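Local coordinates for N-acetyltransferase domain-containing protein (Deinococcus radiodurans, PDB 3S6F), which binds coenzyme A and, as a member of the GNAT family, probably acts as an N-acetyltransferase, at residues A22-F27 with D57-F63; A48-L52 with R97-L102; E17-Q23 with V51-T55. All blocks are in the same frame, centred on the assembly; numbering follows the deposited sequence.

Interaction 1: residues A22-F27 with D57-F63; sequences AQLGGF and DGQVIGF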
loop_
_atom_site.group_PDB
_atom_site.type_symbol
_atom_site.label_atom_id
_atom_site.label_comp_id
_atom_site.label_asym_id
_atom_site.label_seq_id
_atom_site.Cartn_x
_atom_site.Cartn_y
_atom_site.Cartn_z
ATOM N N ALA A 22 6.814 -25.493 -1.235
ATOM C CA ALA A 22 5.945 -26.668 -1.409
ATOM C C ALA A 22 4.678 -26.622 -0.590
ATOM O O ALA A 22 3.777 -27.401 -0.864
ATOM C CB ALA A 22 6.681 -27.974 -1.100
ATOM N N GLN A 23 4.631 -25.783 0.437
ATOM C CA GLN A 23 3.483 -25.587 1.301
ATOM C C GLN A 23 2.656 -24.354 0.935
ATOM O O GLN A 23 1.643 -24.101 1.560
ATOM C CB GLN A 23 3.913 -25.506 2.754
ATOM C CG GLN A 23 4.473 -26.859 3.223
ATOM C CD GLN A 23 5.129 -26.833 4.556
ATOM O OE1 GLN A 23 5.854 -25.894 4.857
ATOM N NE2 GLN A 23 4.951 -27.898 5.345
ATOM N N LEU A 24 3.050 -23.635 -0.109
ATOM C CA LEU A 24 2.409 -22.408 -0.581
ATOM C C LEU A 24 1.730 -22.603 -1.934
ATOM O O LEU A 24 1.364 -21.629 -2.574
ATOM C CB LEU A 24 3.439 -21.261 -0.636
ATOM C CG LEU A 24 3.820 -20.694 0.724
ATOM C CD1 LEU A 24 5.058 -19.811 0.577
ATOM C CD2 LEU A 24 2.707 -19.882 1.342
ATOM N N GLY A 25 1.523 -23.837 -2.368
ATOM C CA GLY A 25 0.754 -24.091 -3.547
ATOM C C GLY A 25 -0.738 -23.924 -3.332
ATOM O O GLY A 25 -1.240 -23.974 -2.201
ATOM N N GLY A 26 -1.472 -23.725 -4.432
ATOM C CA GLY A 26 -2.927 -23.636 -4.409
ATOM C C GLY A 26 -3.560 -22.265 -4.346
ATOM O O GLY A 26 -4.772 -22.182 -4.192
ATOM N N PHE A 27 -2.753 -21.206 -4.429
ATOM C CA PHE A 27 -3.245 -19.837 -4.387
ATOM C C PHE A 27 -3.360 -19.272 -5.789
ATOM O O PHE A 27 -3.055 -19.926 -6.800
ATOM C CB PHE A 27 -2.374 -19.010 -3.448
ATOM C CG PHE A 27 -2.546 -19.418 -2.029
ATOM C CD1 PHE A 27 -3.722 -19.124 -1.358
ATOM C CD2 PHE A 27 -1.580 -20.139 -1.359
ATOM C CE1 PHE A 27 -3.925 -19.546 -0.062
ATOM C CE2 PHE A 27 -1.779 -20.523 -0.042
ATOM C CZ PHE A 27 -2.965 -20.231 0.591
ATOM N N ASP A 57 -0.543 -30.515 8.768
ATOM C CA ASP A 57 0.526 -30.985 7.916
ATOM C C ASP A 57 1.442 -29.874 7.384
ATOM O O ASP A 57 2.427 -30.165 6.711
ATOM C CB ASP A 57 0.004 -31.824 6.739
ATOM C CG ASP A 57 -0.855 -31.030 5.743
ATOM O OD1 ASP A 57 -1.053 -29.788 5.934
ATOM O OD2 ASP A 57 -1.294 -31.646 4.734
ATOM N N GLY A 58 1.135 -28.609 7.697
ATOM C CA GLY A 58 1.948 -27.493 7.310
ATOM C C GLY A 58 1.518 -26.799 6.036
ATOM O O GLY A 58 2.061 -25.731 5.731
ATOM N N GLN A 59 0.548 -27.352 5.292
ATOM C CA GLN A 59 0.038 -26.635 4.131
ATOM C C GLN A 59 -0.548 -25.309 4.555
ATOM O O GLN A 59 -1.314 -25.238 5.508
ATOM C CB GLN A 59 -1.054 -27.437 3.437
ATOM C CG GLN A 59 -1.808 -26.751 2.264
ATOM C CD GLN A 59 -0.964 -26.467 1.037
ATOM O OE1 GLN A 59 -0.196 -27.355 0.595
ATOM N NE2 GLN A 59 -1.113 -25.236 0.438
ATOM N N VAL A 60 -0.241 -24.258 3.798
ATOM C CA VAL A 60 -0.850 -22.958 3.984
ATOM C C VAL A 60 -2.178 -22.938 3.215
ATOM O O VAL A 60 -2.189 -23.135 1.998
ATOM C CB VAL A 60 0.074 -21.815 3.520
ATOM C CG1 VAL A 60 -0.631 -20.447 3.694
ATOM C CG2 VAL A 60 1.408 -21.856 4.318
ATOM N N ILE A 61 -3.299 -22.720 3.885
ATOM C CA ILE A 61 -4.572 -22.703 3.187
ATOM C C ILE A 61 -5.219 -21.317 3.154
ATOM O O ILE A 61 -6.223 -21.128 2.486
ATOM C CB ILE A 61 -5.551 -23.823 3.638
ATOM C CG1 ILE A 61 -5.860 -23.706 5.128
ATOM C CG2 ILE A 61 -4.998 -25.227 3.298
ATOM C CD1 ILE A 61 -6.723 -22.511 5.558
ATOM N N GLY A 62 -4.593 -20.328 3.812
ATOM C CA GLY A 62 -5.032 -18.940 3.676
ATOM C C GLY A 62 -3.892 -18.046 3.994
ATOM O O GLY A 62 -3.036 -18.398 4.827
ATOM N N PHE A 63 -3.868 -16.850 3.394
ATOM C CA PHE A 63 -2.834 -15.871 3.735
ATOM C C PHE A 63 -3.356 -14.497 3.476
ATOM O O PHE A 63 -4.305 -14.269 2.716
ATOM C CB PHE A 63 -1.507 -16.099 2.976
ATOM C CG PHE A 63 -1.522 -15.627 1.543
ATOM C CD1 PHE A 63 -2.056 -16.388 0.543
ATOM C CD2 PHE A 63 -1.035 -14.370 1.245
ATOM C CE1 PHE A 63 -2.098 -15.915 -0.749
ATOM C CE2 PHE A 63 -1.040 -13.918 -0.056
ATOM C CZ PHE A 63 -1.601 -14.670 -1.038
HETATM O O HOH W 1 1.209 -26.698 -1.513
HETATM O O HOH W 2 3.270 -30.042 4.078
#
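Q23 and V60 join the two backbones through one nearly straight bond, V60 N to Q23 O (2.9 Å, 165°), which lies in the carbonyl plane and sets the end of a short 3-10 turn against the start of strand 60-68. Q59 folds back beside it. A bend at chi2 (66°) returns its amide over its own backbone, where Q59 NE2 donates to V60 O at 2.8 Å and, weakly, to G25 O at 2.9 Å. A bridging water gives hydrogen bonds to Q59 OE1 and A22 O, so both ends of this amide are tied down. The extended Q23 chain runs across the G58 peptide, its CD 3.5 Å from G58 O. NE2 of Q23 reaches D57 O through a second water, while OE1 turns back to T20. L24 and V60 lie side by side, with L24 CD2 3.8 Å from V60 CG2. V60 also offers CG1 to CZ of F27, 3.9 Å away. F63 brings its CD1-CE1 edge over the face of the F27 ring in a T-shaped stack (centroids 4.9 Å apart, planes at 87°). D57 makes an Asx turn with Q59 N, and I61 and G62 form a classic beta bulge opposite A53. The contact packs the loop before helix 37-46 onto a beta-hairpin of the GNAT fold, with the F27 side chain about 7 Å from the bound coenzyme A.

Interaction 2: residues A48-L52 with R97-L102; sequences AVFVL and RVLTEL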
loop_
_atom_site.group_PDB
_atom_site.type_symbol
_atom_site.label_atom_id
_atom_site.label_comp_id
_atom_site.label_asym_id
_atom_site.label_seq_id
_atom_site.Cartn_x
_atom_site.Cartn_y
_atom_site.Cartn_z
ATOM N N ALA A 48 5.742 -6.093 4.688
ATOM C CA ALA A 48 5.976 -5.581 6.048
ATOM C C ALA A 48 5.577 -6.612 7.082
ATOM O O ALA A 48 6.332 -6.920 8.011
ATOM C CB ALA A 48 5.254 -4.263 6.288
ATOM N N VAL A 49 4.358 -7.131 6.964
ATOM C CA VAL A 49 3.806 -8.153 7.843
ATOM C C VAL A 49 2.908 -9.038 7.002
ATOM O O VAL A 49 2.431 -8.655 5.915
ATOM C CB VAL A 49 3.023 -7.569 9.056
ATOM C CG1 VAL A 49 3.918 -6.720 9.978
ATOM C CG2 VAL A 49 1.783 -6.810 8.591
ATOM N N PHE A 50 2.622 -10.213 7.519
ATOM C CA PHE A 50 1.693 -11.148 6.883
ATOM C C PHE A 50 1.170 -12.108 7.924
ATOM O O PHE A 50 1.752 -12.230 9.010
ATOM C CB PHE A 50 2.348 -11.898 5.699
ATOM C CG PHE A 50 3.511 -12.727 6.110
ATOM C CD1 PHE A 50 3.352 -14.025 6.583
ATOM C CD2 PHE A 50 4.798 -12.215 6.043
ATOM C CE1 PHE A 50 4.437 -14.782 6.970
ATOM C CE2 PHE A 50 5.877 -12.985 6.437
ATOM C CZ PHE A 50 5.689 -14.267 6.899
ATOM N N VAL A 51 0.077 -12.798 7.579
ATOM C CA VAL A 51 -0.470 -13.858 8.419
ATOM C C VAL A 51 -0.775 -15.068 7.539
ATOM O O VAL A 51 -1.352 -14.894 6.472
ATOM C CB VAL A 51 -1.738 -13.439 9.199
ATOM C CG1 VAL A 51 -2.142 -14.513 10.220
ATOM C CG2 VAL A 51 -1.550 -12.089 9.905
ATOM N N LEU A 52 -0.356 -16.240 7.976
ATOM C CA LEU A 52 -0.637 -17.515 7.344
ATOM C C LEU A 52 -1.540 -18.359 8.222
ATOM O O LEU A 52 -1.344 -18.405 9.433
ATOM C CB LEU A 52 0.676 -18.313 7.134
ATOM C CG LEU A 52 1.833 -17.566 6.481
ATOM C CD1 LEU A 52 3.052 -18.467 6.319
ATOM C CD2 LEU A 52 1.421 -16.974 5.119
ATOM N N ARG A 97 -6.286 -10.432 12.163
ATOM C CA ARG A 97 -4.920 -10.699 12.596
ATOM C C ARG A 97 -3.906 -9.802 11.903
ATOM O O ARG A 97 -2.958 -9.371 12.547
ATOM C CB ARG A 97 -4.589 -12.171 12.419
ATOM C CG ARG A 97 -5.291 -13.035 13.476
ATOM C CD ARG A 97 -5.131 -14.503 13.182
ATOM N NE ARG A 97 -5.727 -15.339 14.221
ATOM C CZ ARG A 97 -5.060 -15.847 15.250
ATOM N NH1 ARG A 97 -3.762 -15.651 15.417
ATOM N NH2 ARG A 97 -5.729 -16.624 16.102
ATOM N N VAL A 98 -4.075 -9.502 10.616
ATOM C CA VAL A 98 -3.090 -8.640 9.952
ATOM C C VAL A 98 -3.215 -7.198 10.459
ATOM O O VAL A 98 -2.209 -6.500 10.602
ATOM C CB VAL A 98 -3.149 -8.736 8.416
ATOM C CG1 VAL A 98 -4.272 -7.921 7.778
ATOM C CG2 VAL A 98 -1.786 -8.349 7.826
ATOM N N LEU A 99 -4.446 -6.782 10.790
ATOM C CA LEU A 99 -4.636 -5.453 11.354
ATOM C C LEU A 99 -3.944 -5.360 12.719
ATOM O O LEU A 99 -3.312 -4.346 13.020
ATOM C CB LEU A 99 -6.127 -5.083 11.414
ATOM C CG LEU A 99 -6.800 -4.898 10.060
ATOM C CD1 LEU A 99 -8.322 -4.826 10.224
ATOM C CD2 LEU A 99 -6.260 -3.692 9.326
ATOM N N THR A 100 -3.983 -6.422 13.501
ATOM C CA THR A 100 -3.250 -6.467 14.768
ATOM C C THR A 100 -1.745 -6.350 14.515
ATOM O O THR A 100 -1.029 -5.587 15.206
ATOM C CB THR A 100 -3.582 -7.718 15.550
ATOM O OG1 THR A 100 -4.980 -7.668 15.899
ATOM C CG2 THR A 100 -2.696 -7.867 16.796
ATOM N N GLU A 101 -1.222 -7.057 13.520
ATOM C CA GLU A 101 0.222 -6.980 13.213
ATOM C C GLU A 101 0.658 -5.600 12.773
ATOM O O GLU A 101 1.756 -5.144 13.074
ATOM C CB GLU A 101 0.643 -8.000 12.188
ATOM C CG GLU A 101 0.513 -9.449 12.594
ATOM C CD GLU A 101 1.230 -9.746 13.874
ATOM O OE1 GLU A 101 2.451 -9.507 13.909
ATOM O OE2 GLU A 101 0.611 -10.220 14.821
ATOM N N LEU A 102 -0.216 -4.905 12.048
ATOM C CA LEU A 102 0.079 -3.575 11.545
ATOM C C LEU A 102 0.098 -2.519 12.626
ATOM O O LEU A 102 0.806 -1.513 12.500
ATOM C CB LEU A 102 -0.930 -3.168 10.465
ATOM C CG LEU A 102 -0.714 -3.830 9.105
ATOM C CD1 LEU A 102 -1.915 -3.622 8.219
ATOM C CD2 LEU A 102 0.593 -3.343 8.469
#
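V49 faces the last turn of helix 90-102, and its side chain touches that helix with every carbon beyond CA. V49 CB stands 4.0 Å from E101 CB. V49 CG1 lies 4.1 Å from E101 O. V49 CG2 makes the closest contacts: chi1 of -62° sets CG1 anti to the carbonyl carbon and leaves CG2 between the backbone N and that carbon, where it meets L102 CD2 at 3.7 Å and V98 CG2 at 4.0 Å. Strand 49-52 and helix 97-102 run roughly antiparallel, 150° between their directions and 7.9 Å between axes at closest approach. This is the packing of a GNAT helix on one face of the central sheet; the helix follows R86, S87 and G89 and holds G91 and S92 in its first turn, all binding coenzyme A. Two residues further along the strand, V51 repeats the approach one helical turn earlier. V51 CG2 rests 3.7 Å from V98 N, close against the backbone, and V51 CG1 lies 4.0 Å from R97 CB. Beyond CB the R97 chain leads away to a salt bridge with E93 and a cation-pi contact with F12. V98 also touches V64 of the adjacent strand 60-68 and I76 of strand 73-81 beyond it, while F50, on the other face of the strand, packs on L44 of helix 37-46.

Interaction 3: residues E17-Q23 with V51-T55; sequences EGVTPAQ and VLART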
loop_
_atom_site.group_PDB
_atom_site.type_symbol
_atom_site.label_atom_id
_atom_site.label_comp_id
_atom_site.label_asym_id
_atom_site.label_seq_id
_atom_site.Cartn_x
_atom_site.Cartn_y
_atom_site.Cartn_z
ATOM N N GLU A 17 9.093 -19.201 9.144
ATOM C CA GLU A 17 9.786 -20.332 9.777
ATOM C C GLU A 17 8.936 -21.581 9.616
ATOM O O GLU A 17 7.774 -21.597 9.968
ATOM C CB GLU A 17 10.090 -20.034 11.249
ATOM C CG GLU A 17 11.063 -18.888 11.415
ATOM C CD GLU A 17 11.550 -18.734 12.846
ATOM O OE1 GLU A 17 10.714 -18.897 13.755
ATOM O OE2 GLU A 17 12.751 -18.501 13.113
ATOM N N GLY A 18 9.530 -22.626 9.063
ATOM C CA GLY A 18 8.802 -23.866 8.876
ATOM C C GLY A 18 7.885 -23.898 7.674
ATOM O O GLY A 18 7.118 -24.854 7.513
ATOM N N VAL A 19 7.947 -22.884 6.809
ATOM C CA VAL A 19 7.117 -22.824 5.602
ATOM C C VAL A 19 8.002 -22.914 4.377
ATOM O O VAL A 19 8.911 -22.090 4.192
ATOM C CB VAL A 19 6.350 -21.499 5.542
ATOM C CG1 VAL A 19 5.489 -21.400 4.254
ATOM C CG2 VAL A 19 5.492 -21.304 6.781
ATOM N N THR A 20 7.741 -23.910 3.539
ATOM C CA THR A 20 8.452 -24.048 2.295
ATOM C C THR A 20 7.581 -23.599 1.126
ATOM O O THR A 20 6.366 -23.548 1.245
ATOM C CB THR A 20 8.819 -25.533 2.075
ATOM O OG1 THR A 20 7.596 -26.272 1.929
ATOM C CG2 THR A 20 9.667 -26.080 3.243
ATOM N N PRO A 21 8.190 -23.372 -0.045
ATOM C CA PRO A 21 7.367 -23.118 -1.239
ATOM C C PRO A 21 6.405 -24.265 -1.541
ATOM O O PRO A 21 5.282 -24.036 -1.993
ATOM C CB PRO A 21 8.396 -22.884 -2.346
ATOM C CG PRO A 21 9.549 -22.332 -1.604
ATOM C CD PRO A 21 9.609 -23.068 -0.287
ATOM N N ALA A 22 6.814 -25.493 -1.235
ATOM C CA ALA A 22 5.945 -26.668 -1.409
ATOM C C ALA A 22 4.678 -26.622 -0.590
ATOM O O ALA A 22 3.777 -27.401 -0.864
ATOM C CB ALA A 22 6.681 -27.974 -1.100
ATOM N N GLN A 23 4.631 -25.783 0.437
ATOM C CA GLN A 23 3.483 -25.587 1.301
ATOM C C GLN A 23 2.656 -24.354 0.935
ATOM O O GLN A 23 1.643 -24.101 1.560
ATOM C CB GLN A 23 3.913 -25.506 2.754
ATOM C CG GLN A 23 4.473 -26.859 3.223
ATOM C CD GLN A 23 5.129 -26.833 4.556
ATOM O OE1 GLN A 23 5.854 -25.894 4.857
ATOM N NE2 GLN A 23 4.951 -27.898 5.345
ATOM N N VAL A 51 0.077 -12.798 7.579
ATOM C CA VAL A 51 -0.470 -13.858 8.419
ATOM C C VAL A 51 -0.775 -15.068 7.539
ATOM O O VAL A 51 -1.352 -14.894 6.472
ATOM C CB VAL A 51 -1.738 -13.439 9.199
ATOM C CG1 VAL A 51 -2.142 -14.513 10.220
ATOM C CG2 VAL A 51 -1.550 -12.089 9.905
ATOM N N LEU A 52 -0.356 -16.240 7.976
ATOM C CA LEU A 52 -0.637 -17.515 7.344
ATOM C C LEU A 52 -1.540 -18.359 8.222
ATOM O O LEU A 52 -1.344 -18.405 9.433
ATOM C CB LEU A 52 0.676 -18.313 7.134
ATOM C CG LEU A 52 1.833 -17.566 6.481
ATOM C CD1 LEU A 52 3.052 -18.467 6.319
ATOM C CD2 LEU A 52 1.421 -16.974 5.119
ATOM N N ALA A 53 -2.457 -19.073 7.580
ATOM C CA ALA A 53 -3.313 -20.080 8.203
ATOM C C ALA A 53 -2.901 -21.430 7.648
ATOM O O ALA A 53 -2.845 -21.587 6.432
ATOM C CB ALA A 53 -4.776 -19.800 7.883
ATOM N N ARG A 54 -2.557 -22.362 8.539
ATOM C CA ARG A 54 -1.971 -23.649 8.161
ATOM C C ARG A 54 -2.760 -24.803 8.772
ATOM O O ARG A 54 -3.173 -24.741 9.924
ATOM C CB ARG A 54 -0.515 -23.743 8.641
ATOM C CG ARG A 54 0.351 -22.607 8.103
ATOM C CD ARG A 54 1.797 -22.719 8.558
ATOM N NE ARG A 54 2.512 -23.782 7.888
ATOM C CZ ARG A 54 3.736 -24.169 8.180
ATOM N NH1 ARG A 54 4.368 -23.686 9.224
ATOM N NH2 ARG A 54 4.307 -25.078 7.435
ATOM N N THR A 55 -2.886 -25.867 8.007
ATOM C CA THR A 55 -3.372 -27.145 8.538
ATOM C C THR A 55 -2.207 -27.845 9.274
ATOM O O THR A 55 -1.053 -27.458 9.160
ATOM C CB THR A 55 -3.960 -28.015 7.410
ATOM O OG1 THR A 55 -3.056 -28.022 6.303
ATOM C CG2 THR A 55 -5.289 -27.500 6.971
#
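The guanidinium of R54 carries V19 on one face, with V19 CG2 3.6 Å from R54 CZ and centred over the group, while G18 O and Q23 CD lie at its edge. The plane of the Q23 amide stands at 78° to the guanidinium. This is where the loop following strand 11-13 crosses the end of strand 49-54 in the GNAT sheet. R54 NH2 donates to G18 O at 2.8 Å, approaching from above the carbonyl plane and somewhat tilted from the guanidinium. Q23 OE1 is also close to R54 NH2, at 3.1 Å, but at too poor an angle for a hydrogen bond. These two oxygens, both acceptors, lie 3.1 Å apart (G18 O to Q23 OE1), a proximity that the positive charge of NH2, close to both, would be expected to ease. R54 has further anchors: NH2 also bonds to G58 O, and NH1 to Q13 OE1 on strand 11-13, so the group is fixed from several directions. The chain leaves the strand extended and bends at chi3 (73°), which brings one face of the guanidinium against V19 CG2. L52, two residues earlier on the same side of the strand, continues the apolar surface: its CD1 comes to 3.8 Å from V19 CG2, the same methyl that covers the arginine. One valine carbon therefore serves both an aliphatic tip and a flat charged group. Around it V19 packs on L24 and V60, and its backbone O accepts from the indole NE1 of W41 on helix 37-46. The loop is also tied to itself, because Q23 OE1 takes the backbone N-H of T20 and, in return, Q23 N donates to T20 O at 2.9 Å.

In the fold
From the N terminus, the chain leaves strand 11-13 and enters the loop 17-27, which supplies the first segments of interactions 3 and 1 in overlapping order. After helix 37-46 comes strand 49-54: its end closes interaction 3, and strand 60-68, the next along the chain, closes interaction 1. The two therefore cross, share A22 and Q23, and are joined by the probable hydrogen bonds I61 N to A53 O and A53 N to G62 O. Interaction 2 starts where interaction 3 ends, on strand 49-54, and closes a longer loop at helix 90-102, crossing interaction 1. Together they tie loop 17-27 and helix 90-102 to two adjacent strands of one sheet.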